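Local coordinates for protein fumarate reductase iron-sulfur subunit (PDB 7D6V) that probably relays electrons from succinate oxidation through its three iron-sulfur clusters toward the membrane-bound quinone site of mycobacterial succinate dehydrogenase, at residues B[200-205]-B[224-228]; B[191-196]-B[230-236]; B[114-118]-B[177-183]. One frame throughout, in Å; residues are numbered along the deposited sequence.

Contact 1 (B[200-205]-B[224-228]); sequences LGYCNI and LIPMK. With F3S (Fe3-s4 cluster), chain G.
L224 meets C203 beside the 3Fe-4S cluster, in the dicluster ferredoxin-type half of the subunit, where a cluster-binding loop lies against helix 219-235. CD1 of L224 stands 4.1 Å from SG of C203, and the same methyl faces the cluster sulfide S3, so the leucine walls the cluster on the helix side. C203 itself is a ligand, its SG 2.4 Å from the iron FE4. One residue on, I225 carries its CD1 to within 4.2 Å of CD1 of I205, the two chains crossing at about a right angle. M227 continues the apolar wall with its CB, which lies 3.9 Å from CD2 of L200. K228 adds the polar element. Its aliphatic part runs between L200 and I205, with CE 3.9 Å from CG2 of I205, and a bend at the last torsion (chi4 -85°) turns the ammonium to two loop carbonyls. NZ donates to the O of C203 in the carbonyl plane, a grip on the backbone of a cluster ligand. Its second bond goes to the O of L200 (3.2 Å), which NZ reaches tilted 29° from the carbonyl plane, while the backbone N of C203 comes to that oxygen from the opposite face.

Contact 2 (B[191-196]-B[230-236]); sequences KEMAQD and RVADRKY. With UQ1 (ubiquinone-1), chain H.
K235 and D196 pair across two helices whose N-to-C directions make an angle of 102°, with axes 9.4 Å apart. The pair exemplifies a helix crossing closed at one side by charge. NZ of K235 is 3.4 Å from OD1 of D196, a salt bridge with a weak hydrogen bond, and E192 adds a longer ion pair from its OE2, at 3.6 Å. The lysine bends at its two outer torsions (chi3 79°, chi4 76°), which brings the one ammonium near both carboxylates.

Like charges gather at the other end. The methylenes of K191 are what touch: CD lies 3.8 Å above the guanidinium plane of R234, over its centre, while CE rests 3.7 Å from CB of R230. The ammonium of K191 therefore lies near both arginines. The charged ends find acids beyond the two segments, K191 NZ at D189 and R230 NH1 at D181.

Van der Waals contacts fill the middle. CG1 of V231 packs on CB of Q195 (3.8 Å), and its other methyl lies near the O of K191. Q195 crosses Y236 at about a right angle, its CG 3.9 Å from the tyrosine OH. At the edge of the same ring, CE1 of Y236 approaches O1 of the bound ubiquinone-1 at 3.6 Å.

The chemistry implies a junction whose clustered positive charge is probably offset by D189 and D181 on one side and by E192 and D196 on the other, and whose far end, at Y236, borders the quinone.

Contact 3 (B[114-118]-B[177-183]); sequences QIPSF and IAELDMH
L180, F118 and I115 bury the most surface here, and between them they describe how an irregular loop can be seated on the last turns of a helix chiefly by apolar and aromatic side chains of the helix and loop. L180 is the central one. Its two methyls divide the loop between them: CD1 turns to the carbonyl O of P116 and to CG2 of I115 (4.2 Å), whereas CD2 lies 3.8 Å from CA of F118 and close to that residue's CB. Hydrogen bonds from outside fix the loop beside the leucine: R190 gives its NE to the O of P116 and its NH2 to the O of S117, while Q153 of the neighbouring subunit A bonds to the O of I115 and the OG of S117.

F118 reaches beyond the helix to H183. With CG placed opposite the backbone N (chi1 166°), the ring extends to the imidazole, and CE2 sits over one face of H183, 3.5 Å from CE1. The ring centroids are 4.6 Å apart and the planes lie at 39°, an oblique pairing. The imidazole also bonds through ND1 to the backbone N of L185, which helps to hold its rotation.

I115 works at the opposite end of the segment. Its CD1 packs against CG1 of I177 at 3.8 Å, one helical turn before L180.

The contact thus joins the loop following helix 107-112 to the end of helix 171-181. Helix 191-196 flanks it, with M193 on P116 and A194 on I177, and helix 219-235 covers I177 through M227.

In the fold
Contact 1 is the wholly buried one, and contacts 2 and 3 are partly buried. Contacts 1 and 2 share helix 219-235, contact 1 nested within the chain loop that contact 2 closes, and they meet where L200 packs on V231. Contact 3 closes before either of them opens along the chain but touches both through helix 171-181, which packs on helix 219-235 and sends an ion pair to contact 2. Chemistry follows position. Beside the 3Fe-4S cluster a single lysine serves backbone carbonyls amid apolar side chains; contact 2 mixes salt bridges with the methylenes of long basic side chains; against subunit A, contact 3 relies on aliphatic and aromatic packing, with polar bonds supplied by neighbours.

Contact 1 (B[200-205]-B[224-228])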
loop_
_atom_site.group_PDB
_atom_site.type_symbol
_atom_site.label_atom_id
_atom_site.label_comp_id
_atom_site.label_asym_id
_atom_site.label_seq_id
_atom_site.Cartn_x
_atom_site.Cartn_y
_atom_site.Cartn_z
ATOM N N LEU B 200 -21.455 -1.150 13.081
ATOM C CA LEU B 200 -21.694 -0.585 11.757
ATOM C C LEU B 200 -22.767 0.498 11.790
ATOM O O LEU B 200 -22.778 1.385 10.932
ATOM C CB LEU B 200 -22.080 -1.691 10.777
ATOM C CG LEU B 200 -22.249 -1.314 9.305
ATOM C CD1 LEU B 200 -21.015 -0.610 8.777
ATOM C CD2 LEU B 200 -22.560 -2.544 8.482
ATOM N N GLY B 201 -23.668 0.453 12.773
ATOM C CA GLY B 201 -24.695 1.471 12.884
ATOM C C GLY B 201 -24.173 2.836 13.274
ATOM O O GLY B 201 -24.838 3.840 13.004
ATOM N N TYR B 202 -23.000 2.897 13.906
ATOM C CA TYR B 202 -22.417 4.182 14.273
ATOM C C TYR B 202 -22.027 4.989 13.048
ATOM O O TYR B 202 -21.954 6.220 13.116
ATOM C CB TYR B 202 -21.205 3.974 15.173
ATOM C CG TYR B 202 -21.564 3.717 16.612
ATOM C CD1 TYR B 202 -21.682 2.425 17.096
ATOM C CD2 TYR B 202 -21.792 4.767 17.485
ATOM C CE1 TYR B 202 -22.014 2.189 18.407
ATOM C CE2 TYR B 202 -22.122 4.540 18.797
ATOM C CZ TYR B 202 -22.233 3.250 19.253
ATOM O OH TYR B 202 -22.564 3.019 20.565
ATOM N N CYS B 203 -21.796 4.181 12.053
ATOM C CA CYS B 203 -21.414 4.859 10.822
ATOM C C CYS B 203 -22.623 5.561 10.224
ATOM O O CYS B 203 -23.534 4.911 9.705
ATOM C CB CYS B 203 -20.823 3.867 9.826
ATOM S SG CYS B 203 -20.306 4.601 8.258
ATOM N N ASN B 204 -22.628 7.027 10.184
ATOM C CA ASN B 204 -23.353 7.803 9.199
ATOM C C ASN B 204 -22.415 8.013 8.022
ATOM O O ASN B 204 -21.194 8.064 8.188
ATOM C CB ASN B 204 -23.863 9.126 9.781
ATOM C CG ASN B 204 -22.765 10.136 10.041
ATOM O OD1 ASN B 204 -21.601 9.789 10.206
ATOM N ND2 ASN B 204 -23.141 11.401 10.094
ATOM N N ILE B 205 -22.977 8.122 6.832
ATOM C CA ILE B 205 -22.224 7.815 5.622
ATOM C C ILE B 205 -21.666 9.079 4.987
ATOM O O ILE B 205 -21.530 9.171 3.762
ATOM C CB ILE B 205 -23.085 7.012 4.640
ATOM C CG1 ILE B 205 -24.296 7.829 4.222
ATOM C CG2 ILE B 205 -23.506 5.695 5.258
ATOM C CD1 ILE B 205 -25.011 7.204 3.128
ATOM N N LEU B 224 -19.214 0.018 2.671
ATOM C CA LEU B 224 -20.027 0.325 3.843
ATOM C C LEU B 224 -21.518 0.275 3.535
ATOM O O LEU B 224 -22.289 -0.328 4.286
ATOM C CB LEU B 224 -19.643 1.694 4.394
ATOM C CG LEU B 224 -18.157 1.865 4.687
ATOM C CD1 LEU B 224 -17.903 3.254 5.184
ATOM C CD2 LEU B 224 -17.680 0.835 5.693
ATOM N N ILE B 225 -21.946 0.927 2.454
ATOM C CA ILE B 225 -23.358 0.878 2.071
ATOM C C ILE B 225 -23.802 -0.534 1.701
ATOM O O ILE B 225 -24.893 -0.944 2.129
ATOM C CB ILE B 225 -23.643 1.912 0.967
ATOM C CG1 ILE B 225 -23.539 3.328 1.531
ATOM C CG2 ILE B 225 -25.020 1.693 0.364
ATOM C CD1 ILE B 225 -23.447 4.398 0.482
ATOM N N PRO B 226 -23.049 -1.309 0.906
ATOM C CA PRO B 226 -23.454 -2.709 0.687
ATOM C C PRO B 226 -23.569 -3.522 1.963
ATOM O O PRO B 226 -24.498 -4.331 2.096
ATOM C CB PRO B 226 -22.347 -3.242 -0.229
ATOM C CG PRO B 226 -21.876 -2.062 -0.956
ATOM C CD PRO B 226 -21.938 -0.932 0.014
ATOM N N MET B 227 -22.660 -3.327 2.919
ATOM C CA MET B 227 -22.750 -4.076 4.166
ATOM C C MET B 227 -23.938 -3.623 5.000
ATOM O O MET B 227 -24.569 -4.438 5.676
ATOM C CB MET B 227 -21.455 -3.954 4.964
ATOM C CG MET B 227 -20.307 -4.741 4.374
ATOM S SD MET B 227 -20.533 -6.526 4.492
ATOM C CE MET B 227 -20.917 -6.720 6.226
ATOM N N LYS B 228 -24.260 -2.331 4.964
ATOM C CA LYS B 228 -25.460 -1.857 5.644
ATOM C C LYS B 228 -26.712 -2.460 5.023
ATOM O O LYS B 228 -27.657 -2.816 5.732
ATOM C CB LYS B 228 -25.520 -0.332 5.610
ATOM C CG LYS B 228 -24.616 0.339 6.622
ATOM C CD LYS B 228 -24.575 1.837 6.417
ATOM C CE LYS B 228 -23.761 2.522 7.502
ATOM N NZ LYS B 228 -24.558 2.801 8.724
HETATM FE FE1 F3S G . -16.020 7.230 8.525
HETATM FE FE3 F3S G . -16.703 6.903 5.948
HETATM FE FE4 F3S G . -18.480 6.160 7.822
HETATM S S1 F3S G . -15.889 8.742 6.907
HETATM S S2 F3S G . -18.070 7.609 9.509
HETATM S S3 F3S G . -16.396 5.217 7.486
HETATM S S4 F3S G . -18.970 7.017 5.792
#

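Contact 2 (B[191-196]-B[230-236])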
loop_
_atom_site.group_PDB
_atom_site.type_symbol
_atom_site.label_atom_id
_atom_site.label_comp_id
_atom_site.label_asym_id
_atom_site.label_seq_id
_atom_site.Cartn_x
_atom_site.Cartn_y
_atom_site.Cartn_z
ATOM N N LYS B 191 -22.265 -11.036 9.210
ATOM C CA LYS B 191 -23.190 -9.926 9.001
ATOM C C LYS B 191 -23.764 -9.419 10.319
ATOM O O LYS B 191 -23.821 -8.208 10.555
ATOM C CB LYS B 191 -24.310 -10.351 8.052
ATOM C CG LYS B 191 -23.906 -10.397 6.589
ATOM C CD LYS B 191 -25.091 -10.742 5.709
ATOM C CE LYS B 191 -24.672 -10.969 4.271
ATOM N NZ LYS B 191 -23.874 -12.209 4.116
ATOM N N GLU B 192 -24.200 -10.332 11.190
ATOM C CA GLU B 192 -24.741 -9.921 12.484
ATOM C C GLU B 192 -23.683 -9.252 13.349
ATOM O O GLU B 192 -23.961 -8.247 14.014
ATOM C CB GLU B 192 -25.337 -11.122 13.215
ATOM C CG GLU B 192 -26.536 -11.728 12.534
ATOM C CD GLU B 192 -27.705 -10.771 12.492
ATOM O OE1 GLU B 192 -28.106 -10.374 11.382
ATOM O OE2 GLU B 192 -28.225 -10.414 13.570
ATOM N N MET B 193 -22.467 -9.798 13.364
ATOM C CA MET B 193 -21.446 -9.245 14.243
ATOM C C MET B 193 -20.970 -7.885 13.761
ATOM O O MET B 193 -20.602 -7.039 14.584
ATOM C CB MET B 193 -20.270 -10.210 14.384
ATOM C CG MET B 193 -19.502 -10.458 13.115
ATOM S SD MET B 193 -18.196 -11.677 13.314
ATOM C CE MET B 193 -19.148 -13.186 13.428
ATOM N N ALA B 194 -20.991 -7.647 12.445
ATOM C CA ALA B 194 -20.616 -6.338 11.923
ATOM C C ALA B 194 -21.484 -5.233 12.507
ATOM O O ALA B 194 -21.014 -4.106 12.692
ATOM C CB ALA B 194 -20.710 -6.330 10.399
ATOM N N GLN B 195 -22.744 -5.536 12.804
ATOM C CA GLN B 195 -23.659 -4.580 13.409
ATOM C C GLN B 195 -23.609 -4.611 14.930
ATOM O O GLN B 195 -23.676 -3.558 15.571
ATOM C CB GLN B 195 -25.087 -4.857 12.930
ATOM C CG GLN B 195 -26.142 -3.880 13.431
ATOM C CD GLN B 195 -25.902 -2.462 12.965
ATOM O OE1 GLN B 195 -25.461 -1.612 13.735
ATOM N NE2 GLN B 195 -26.189 -2.198 11.702
ATOM N N ASP B 196 -23.473 -5.797 15.525
ATOM C CA ASP B 196 -23.655 -5.936 16.965
ATOM C C ASP B 196 -22.384 -5.689 17.772
ATOM O O ASP B 196 -22.451 -5.075 18.841
ATOM C CB ASP B 196 -24.211 -7.323 17.286
ATOM C CG ASP B 196 -25.613 -7.520 16.751
ATOM O OD1 ASP B 196 -26.415 -6.568 16.825
ATOM O OD2 ASP B 196 -25.917 -8.625 16.257
ATOM N N ARG B 230 -26.850 -5.397 3.504
ATOM C CA ARG B 230 -26.886 -6.797 3.925
ATOM C C ARG B 230 -27.342 -6.936 5.377
ATOM O O ARG B 230 -28.104 -7.853 5.719
ATOM C CB ARG B 230 -25.514 -7.431 3.715
ATOM C CG ARG B 230 -25.090 -7.427 2.261
ATOM C CD ARG B 230 -23.690 -7.952 2.045
ATOM N NE ARG B 230 -23.360 -7.961 0.624
ATOM C CZ ARG B 230 -22.590 -8.868 0.034
ATOM N NH1 ARG B 230 -22.054 -9.850 0.741
ATOM N NH2 ARG B 230 -22.353 -8.792 -1.265
ATOM N N VAL B 231 -26.891 -6.033 6.247
ATOM C CA VAL B 231 -27.350 -6.041 7.631
ATOM C C VAL B 231 -28.848 -5.776 7.692
ATOM O O VAL B 231 -29.562 -6.367 8.506
ATOM C CB VAL B 231 -26.553 -5.021 8.466
ATOM C CG1 VAL B 231 -27.207 -4.806 9.817
ATOM C CG2 VAL B 231 -25.125 -5.490 8.645
ATOM N N ALA B 232 -29.347 -4.884 6.834
ATOM C CA ALA B 232 -30.784 -4.637 6.777
ATOM C C ALA B 232 -31.534 -5.862 6.274
ATOM O O ALA B 232 -32.648 -6.141 6.728
ATOM C CB ALA B 232 -31.072 -3.427 5.894
ATOM N N ASP B 233 -30.949 -6.591 5.321
ATOM C CA ASP B 233 -31.492 -7.887 4.928
ATOM C C ASP B 233 -31.677 -8.782 6.142
ATOM O O ASP B 233 -32.734 -9.391 6.334
ATOM C CB ASP B 233 -30.559 -8.579 3.935
ATOM C CG ASP B 233 -30.768 -8.130 2.517
ATOM O OD1 ASP B 233 -31.731 -7.386 2.250
ATOM O OD2 ASP B 233 -29.962 -8.545 1.664
ATOM N N ARG B 234 -30.640 -8.876 6.970
ATOM C CA ARG B 234 -30.671 -9.817 8.084
ATOM C C ARG B 234 -31.546 -9.350 9.244
ATOM O O ARG B 234 -32.125 -10.186 9.945
ATOM C CB ARG B 234 -29.253 -10.077 8.582
ATOM C CG ARG B 234 -28.415 -10.942 7.666
ATOM C CD ARG B 234 -28.985 -12.341 7.571
ATOM N NE ARG B 234 -28.018 -13.281 7.010
ATOM C CZ ARG B 234 -27.810 -13.449 5.710
ATOM N NH1 ARG B 234 -28.503 -12.740 4.829
ATOM N NH2 ARG B 234 -26.910 -14.327 5.289
ATOM N N LYS B 235 -31.660 -8.045 9.467
ATOM C CA LYS B 235 -32.202 -7.523 10.716
ATOM C C LYS B 235 -33.403 -6.606 10.554
ATOM O O LYS B 235 -34.310 -6.647 11.384
ATOM C CB LYS B 235 -31.108 -6.767 11.480
ATOM C CG LYS B 235 -30.034 -7.648 12.077
ATOM C CD LYS B 235 -28.902 -6.817 12.642
ATOM C CE LYS B 235 -29.261 -6.245 13.996
ATOM N NZ LYS B 235 -29.184 -7.272 15.067
ATOM N N TYR B 236 -33.436 -5.769 9.519
ATOM C CA TYR B 236 -34.392 -4.671 9.444
ATOM C C TYR B 236 -35.322 -4.791 8.243
ATOM O O TYR B 236 -35.754 -3.781 7.685
ATOM C CB TYR B 236 -33.663 -3.329 9.411
ATOM C CG TYR B 236 -32.650 -3.157 10.512
ATOM C CD1 TYR B 236 -33.022 -3.246 11.844
ATOM C CD2 TYR B 236 -31.319 -2.908 10.221
ATOM C CE1 TYR B 236 -32.103 -3.093 12.853
ATOM C CE2 TYR B 236 -30.390 -2.752 11.226
ATOM C CZ TYR B 236 -30.789 -2.846 12.540
ATOM O OH TYR B 236 -29.872 -2.692 13.549
HETATM C C1 UQ1 H . -35.192 -1.984 15.621
HETATM O O1 UQ1 H . -34.983 -2.926 14.937
HETATM C C2 UQ1 H . -34.342 -1.733 16.862
HETATM O O2 UQ1 H . -33.311 -2.617 17.198
HETATM C CM2 UQ1 H . -33.586 -3.428 18.304
HETATM C C3 UQ1 H . -34.617 -0.514 17.738
HETATM O O3 UQ1 H . -33.840 -0.282 18.877
HETATM C CM3 UQ1 H . -32.669 0.442 18.633
HETATM C C4 UQ1 H . -35.741 0.448 17.373
HETATM O O4 UQ1 H . -35.955 1.392 18.052
HETATM C C5 UQ1 H . -36.590 0.196 16.130
HETATM C CM5 UQ1 H . -37.714 1.159 15.762
HETATM C C6 UQ1 H . -36.316 -1.022 15.257
HETATM C C7 UQ1 H . -37.158 -1.275 14.011
HETATM C C8 UQ1 H . -36.475 -0.578 12.837
HETATM C C9 UQ1 H . -36.485 -1.109 11.636
HETATM C C10 UQ1 H . -37.187 -2.442 11.393
HETATM C C11 UQ1 H . -35.790 -0.386 10.487
#

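Contact 3 (B[114-118]-B[177-183])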
loop_
_atom_site.group_PDB
_atom_site.type_symbol
_atom_site.label_atom_id
_atom_site.label_comp_id
_atom_site.label_asym_id
_atom_site.label_seq_id
_atom_site.Cartn_x
_atom_site.Cartn_y
_atom_site.Cartn_z
ATOM N N GLN B 114 -9.836 -8.910 16.300
ATOM C CA GLN B 114 -11.193 -9.222 16.724
ATOM C C GLN B 114 -12.071 -9.702 15.580
ATOM O O GLN B 114 -13.058 -10.399 15.828
ATOM C CB GLN B 114 -11.845 -8.002 17.384
ATOM C CG GLN B 114 -11.209 -7.599 18.699
ATOM C CD GLN B 114 -11.667 -6.236 19.173
ATOM O OE1 GLN B 114 -12.502 -5.593 18.540
ATOM N NE2 GLN B 114 -11.121 -5.788 20.295
ATOM N N ILE B 115 -11.730 -9.356 14.347
ATOM C CA ILE B 115 -12.514 -9.777 13.185
ATOM C C ILE B 115 -12.171 -11.226 12.856
ATOM O O ILE B 115 -10.980 -11.567 12.779
ATOM C CB ILE B 115 -12.237 -8.865 11.997
ATOM C CG1 ILE B 115 -12.627 -7.427 12.328
ATOM C CG2 ILE B 115 -12.990 -9.343 10.765
ATOM C CD1 ILE B 115 -12.402 -6.482 11.192
ATOM N N PRO B 116 -13.163 -12.097 12.671
ATOM C CA PRO B 116 -12.867 -13.471 12.252
ATOM C C PRO B 116 -12.133 -13.489 10.922
ATOM O O PRO B 116 -12.424 -12.706 10.017
ATOM C CB PRO B 116 -14.253 -14.115 12.140
ATOM C CG PRO B 116 -15.123 -13.284 13.000
ATOM C CD PRO B 116 -14.601 -11.888 12.891
ATOM N N SER B 117 -11.175 -14.399 10.808
ATOM C CA SER B 117 -10.295 -14.438 9.656
ATOM C C SER B 117 -10.923 -15.250 8.528
ATOM O O SER B 117 -12.039 -15.761 8.638
ATOM C CB SER B 117 -8.936 -15.001 10.053
ATOM O OG SER B 117 -8.257 -14.107 10.915
ATOM N N PHE B 118 -10.194 -15.357 7.421
ATOM C CA PHE B 118 -10.665 -16.125 6.279
ATOM C C PHE B 118 -10.825 -17.591 6.656
ATOM O O PHE B 118 -9.916 -18.205 7.219
ATOM C CB PHE B 118 -9.687 -15.975 5.114
ATOM C CG PHE B 118 -9.900 -16.967 4.009
ATOM C CD1 PHE B 118 -8.995 -17.989 3.797
ATOM C CD2 PHE B 118 -11.000 -16.872 3.179
ATOM C CE1 PHE B 118 -9.186 -18.898 2.785
ATOM C CE2 PHE B 118 -11.195 -17.780 2.166
ATOM C CZ PHE B 118 -10.287 -18.792 1.968
ATOM N N ILE B 177 -14.234 -6.452 6.802
ATOM C CA ILE B 177 -15.388 -7.336 6.934
ATOM C C ILE B 177 -16.086 -7.508 5.591
ATOM O O ILE B 177 -16.489 -8.615 5.225
ATOM C CB ILE B 177 -16.354 -6.804 8.010
ATOM C CG1 ILE B 177 -15.725 -6.919 9.397
ATOM C CG2 ILE B 177 -17.670 -7.559 7.973
ATOM C CD1 ILE B 177 -16.536 -6.262 10.484
ATOM N N ALA B 178 -16.243 -6.416 4.839
ATOM C CA ALA B 178 -16.846 -6.512 3.511
ATOM C C ALA B 178 -15.991 -7.354 2.570
ATOM O O ALA B 178 -16.516 -8.131 1.764
ATOM C CB ALA B 178 -17.059 -5.117 2.930
ATOM N N GLU B 179 -14.669 -7.201 2.653
ATOM C CA GLU B 179 -13.760 -7.980 1.819
ATOM C C GLU B 179 -13.875 -9.468 2.120
ATOM O O GLU B 179 -13.849 -10.297 1.204
ATOM C CB GLU B 179 -12.329 -7.480 2.027
ATOM C CG GLU B 179 -11.288 -8.033 1.065
ATOM C CD GLU B 179 -10.748 -9.382 1.490
ATOM O OE1 GLU B 179 -10.726 -9.653 2.707
ATOM O OE2 GLU B 179 -10.354 -10.174 0.610
ATOM N N LEU B 180 -13.997 -9.826 3.397
ATOM C CA LEU B 180 -14.160 -11.233 3.748
ATOM C C LEU B 180 -15.552 -11.746 3.403
ATOM O O LEU B 180 -15.714 -12.925 3.075
ATOM C CB LEU B 180 -13.865 -11.440 5.231
ATOM C CG LEU B 180 -12.385 -11.416 5.605
ATOM C CD1 LEU B 180 -12.215 -11.327 7.105
ATOM C CD2 LEU B 180 -11.686 -12.641 5.058
ATOM N N ASP B 181 -16.563 -10.878 3.469
ATOM C CA ASP B 181 -17.925 -11.274 3.131
ATOM C C ASP B 181 -18.094 -11.509 1.636
ATOM O O ASP B 181 -18.871 -12.379 1.232
ATOM C CB ASP B 181 -18.904 -10.207 3.617
ATOM C CG ASP B 181 -20.309 -10.737 3.792
ATOM O OD1 ASP B 181 -20.516 -11.606 4.661
ATOM O OD2 ASP B 181 -21.214 -10.276 3.068
ATOM N N MET B 182 -17.384 -10.752 0.806
ATOM C CA MET B 182 -17.479 -10.906 -0.639
ATOM C C MET B 182 -16.480 -11.910 -1.198
ATOM O O MET B 182 -16.440 -12.106 -2.415
ATOM C CB MET B 182 -17.298 -9.551 -1.326
ATOM C CG MET B 182 -18.509 -8.644 -1.218
ATOM S SD MET B 182 -18.110 -6.909 -1.476
ATOM C CE MET B 182 -19.470 -6.126 -0.623
ATOM N N HIS B 183 -15.679 -12.540 -0.350
ATOM C CA HIS B 183 -14.786 -13.596 -0.809
ATOM C C HIS B 183 -15.609 -14.787 -1.283
ATOM O O HIS B 183 -16.447 -15.294 -0.529
ATOM C CB HIS B 183 -13.840 -14.017 0.312
ATOM C CG HIS B 183 -12.662 -14.816 -0.152
ATOM N ND1 HIS B 183 -12.785 -16.059 -0.731
ATOM C CD2 HIS B 183 -11.336 -14.549 -0.118
ATOM C CE1 HIS B 183 -11.588 -16.522 -1.036
ATOM N NE2 HIS B 183 -10.691 -15.625 -0.673
#